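PDB 1H12: endo-1,4-beta-xylanase from Pseudoalteromonas haloplanktis, which hydrolyses internal beta-1,4 linkages of xylan as a cold-adapted family 8 glycoside hydrolase, and probably acts on related beta-glucans. Local coordinates for residues Y378-Y381 with N382-Y386. Sequence-based numbering, arbitrary orientation.
With XYP (beta-D-xylopyranose), chain B.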
ATOM      1  N   TYR A 378      -6.970  14.248   9.330  1.00 12.75           N
ATOM      2  CA  TYR A 378      -6.967  13.352   8.207  1.00 13.76           C
ATOM      3  C   TYR A 378      -5.593  12.752   7.941  1.00 12.01           C
ATOM      4  O   TYR A 378      -5.350  12.170   6.877  1.00 12.39           O
ATOM      5  CB  TYR A 378      -7.557  14.034   6.945  1.00 15.42           C
ATOM      6  CG  TYR A 378      -9.020  14.341   7.100  1.00 19.75           C
ATOM      7  CD1 TYR A 378      -9.963  13.358   6.988  1.00 25.58           C
ATOM      8  CD2 TYR A 378      -9.431  15.601   7.456  1.00 24.22           C
ATOM      9  CE1 TYR A 378     -11.373  13.650   7.169  1.00 29.61           C
ATOM     10  CE2 TYR A 378     -10.827  15.907   7.613  1.00 28.66           C
ATOM     11  CZ  TYR A 378     -11.738  14.920   7.469  1.00 30.12           C
ATOM     12  OH  TYR A 378     -13.099  15.205   7.651  1.00 37.06           O
ATOM     13  N   ARG A 379      -4.686  12.845   8.922  1.00 10.90           N
ATOM     14  CA  ARG A 379      -3.341  12.439   8.696  1.00  9.97           C
ATOM     15  C   ARG A 379      -3.110  10.940   8.616  1.00  9.60           C
ATOM     16  O   ARG A 379      -2.029  10.531   8.192  1.00  9.92           O
ATOM     17  CB  ARG A 379      -2.379  13.074   9.697  1.00 10.48           C
ATOM     18  CG  ARG A 379      -2.488  12.523  11.101  1.00 10.30           C
ATOM     19  CD  ARG A 379      -1.496  13.201  12.002  1.00 11.22           C
ATOM     20  NE  ARG A 379      -1.419  12.721  13.355  1.00 10.91           N
ATOM     21  CZ  ARG A 379      -2.134  13.178  14.351  1.00 12.82           C
ATOM     22  NH1 ARG A 379      -3.151  14.057  14.120  1.00 15.27           N
ATOM     23  NH2 ARG A 379      -1.850  12.787  15.563  1.00 14.12           N
ATOM     24  N   TYR A 380      -4.037  10.095   9.061  1.00  9.41           N
ATOM     25  CA  TYR A 380      -3.766   8.650   8.957  1.00  8.68           C
ATOM     26  C   TYR A 380      -3.506   8.231   7.553  1.00  8.97           C
ATOM     27  O   TYR A 380      -2.500   7.634   7.233  1.00 10.65           O
ATOM     28  CB  TYR A 380      -4.911   7.841   9.582  1.00  9.25           C
ATOM     29  CG  TYR A 380      -4.885   6.386   9.116  1.00  9.18           C
ATOM     30  CD1 TYR A 380      -4.023   5.473   9.645  1.00 10.04           C
ATOM     31  CD2 TYR A 380      -5.767   5.961   8.138  1.00  9.85           C
ATOM     32  CE1 TYR A 380      -3.988   4.165   9.191  1.00 10.02           C
ATOM     33  CE2 TYR A 380      -5.745   4.636   7.669  1.00  9.09           C
ATOM     34  CZ  TYR A 380      -4.825   3.749   8.199  1.00  8.62           C
ATOM     35  OH  TYR A 380      -4.769   2.433   7.757  1.00  9.86           O
ATOM     36  N   TYR A 381      -4.448   8.479   6.666  1.00 10.21           N
ATOM     37  CA  TYR A 381      -4.258   7.900   5.349  1.00 11.29           C
ATOM     38  C   TYR A 381      -3.278   8.760   4.553  1.00 11.31           C
ATOM     39  O   TYR A 381      -2.317   8.202   3.903  1.00 12.56           O
ATOM     40  CB  TYR A 381      -5.533   7.630   4.635  1.00 12.50           C
ATOM     41  CG  TYR A 381      -5.430   6.893   3.302  1.00 12.22           C
ATOM     42  CD1 TYR A 381      -4.720   5.746   3.152  1.00 14.44           C
ATOM     43  CD2 TYR A 381      -6.061   7.352   2.152  1.00 11.62           C
ATOM     44  CE1 TYR A 381      -4.576   5.129   1.935  1.00 14.50           C
ATOM     45  CE2 TYR A 381      -6.035   6.709   1.005  1.00 12.48           C
ATOM     46  CZ  TYR A 381      -5.234   5.564   0.857  1.00 11.93           C
ATOM     47  OH  TYR A 381      -5.061   4.905  -0.349  1.00 10.91           O
ATOM     48  N   ASN A 382      -3.414  10.095   4.658  1.00  9.73           N
ATOM     49  CA  ASN A 382      -2.453  10.985   4.008  1.00  9.63           C
ATOM     50  C   ASN A 382      -1.031  10.768   4.476  1.00  8.38           C
ATOM     51  O   ASN A 382      -0.110  10.710   3.669  1.00  9.14           O
ATOM     52  CB  ASN A 382      -2.867  12.434   4.185  1.00  9.95           C
ATOM     53  CG  ASN A 382      -4.115  12.792   3.356  1.00 11.80           C
ATOM     54  OD1 ASN A 382      -5.073  13.425   3.923  1.00 17.48           O
ATOM     55  ND2 ASN A 382      -4.131  12.481   2.145  1.00 10.23           N
ATOM     56  N   GLY A 383      -0.836  10.663   5.780  1.00  8.58           N
ATOM     57  CA  GLY A 383       0.464  10.526   6.365  1.00  8.38           C
ATOM     58  C   GLY A 383       1.082   9.152   6.133  1.00  7.90           C
ATOM     59  O   GLY A 383       2.295   9.045   5.948  1.00  8.24           O
ATOM     60  N   SER A 384       0.264   8.097   6.125  1.00  8.04           N
ATOM     61  CA  SER A 384       0.801   6.779   5.865  1.00  8.29           C
ATOM     62  C   SER A 384       1.350   6.695   4.433  1.00  7.66           C
ATOM     63  O   SER A 384       2.425   6.143   4.192  1.00  8.38           O
ATOM     64  CB  SER A 384      -0.269   5.735   6.060  1.00  8.65           C
ATOM     65  OG  SER A 384      -0.654   5.561   7.407  1.00  9.42           O
ATOM     66  N   LEU A 385       0.588   7.213   3.471  1.00  8.00           N
ATOM     67  CA  LEU A 385       1.060   7.223   2.095  1.00  8.14           C
ATOM     68  C   LEU A 385       2.222   8.150   1.903  1.00  8.06           C
ATOM     69  O   LEU A 385       3.126   7.856   1.107  1.00  8.79           O
ATOM     70  CB  LEU A 385      -0.063   7.591   1.131  1.00  8.87           C
ATOM     71  CG  LEU A 385      -1.138   6.529   0.957  1.00 10.29           C
ATOM     72  CD1 LEU A 385      -2.227   7.031  -0.019  1.00 14.15           C
ATOM     73  CD2 LEU A 385      -0.595   5.235   0.494  1.00 15.97           C
ATOM     74  N   TYR A 386       2.226   9.293   2.583  1.00  8.26           N
ATOM     75  CA  TYR A 386       3.331  10.234   2.503  1.00  8.66           C
ATOM     76  C   TYR A 386       4.647   9.550   2.924  1.00  8.31           C
ATOM     77  O   TYR A 386       5.677   9.688   2.263  1.00  8.58           O
ATOM     78  CB  TYR A 386       3.000  11.438   3.398  1.00  9.03           C
ATOM     79  CG  TYR A 386       4.040  12.554   3.330  1.00  9.25           C
ATOM     80  CD1 TYR A 386       5.101  12.601   4.193  1.00  9.96           C
ATOM     81  CD2 TYR A 386       3.959  13.561   2.381  1.00 10.73           C
ATOM     82  CE1 TYR A 386       6.061  13.591   4.160  1.00 11.01           C
ATOM     83  CE2 TYR A 386       4.917  14.560   2.326  1.00 11.78           C
ATOM     84  CZ  TYR A 386       5.969  14.566   3.208  1.00 11.36           C
ATOM     85  OH  TYR A 386       6.916  15.554   3.184  1.00 14.68           O
TER
HETATM   86  O1  XYP B 501      -6.123  17.949   5.158  0.65 33.23           O
HETATM   87  C1  XYP B 501      -7.185  17.480   4.307  0.65 32.06           C
HETATM   88  C2  XYP B 501      -6.764  16.269   3.649  0.65 28.91           C
HETATM   89  C3  XYP B 501      -7.786  15.658   2.764  0.65 25.34           C
HETATM   90  C4  XYP B 501      -9.178  15.764   3.407  0.65 29.72           C
HETATM   91  C5  XYP B 501      -9.431  17.143   3.991  0.65 31.37           C
HETATM   92  O2  XYP B 501      -5.535  16.383   2.929  0.65 30.33           O
HETATM   93  O3  XYP B 501      -7.427  14.326   2.402  0.65 19.84           O
HETATM   94  O4  XYP B 501     -10.210  15.359   2.548  0.65 32.92           O
HETATM   95  O5  XYP B 501      -8.359  17.471   4.883  0.65 30.28           O
HETATM   96  O   HOH W   1      -6.509  10.942   5.103  1.00 37.26           O
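Ser384 grips the carbonyl of Tyr380 twice in the first two turns of helix 379-392. Its amide N reaches Tyr380 O at 3.0 Å as the ordinary helical bond, and its hydroxyl OG donates to the same oxygen at 2.8 Å. The second bond is possible because OG lies beside the backbone N (chi1 -70°), folded back over the preceding turn. One rung on, Leu385 N makes a nearly straight bond to Tyr381 O, and on the other side of Ser384 in sequence Gly383 N donates to Arg379 O (2.7 Å). Leu385 also sends CD1 over one face of the Tyr381 ring, a CH-pi contact 3.8 Å from the centroid; the phenol OH beyond it is bonded to Phe280 O and Arg284. Tyr378 sits at the N-cap position, and a water accepts from Asn382 N at 3.2 Å. C4 of the bound xylose lies over one face of the Tyr378 ring, toward its rim, and Tyr378, with Asn382, lines the sugar pocket that Gln327 helps complete. Deeper in, Tyr380 and Ser384 pack on Trp82 of helix 77-89, Tyr380 also meets strand 58-66, and Leu385 rests against helix 283-296.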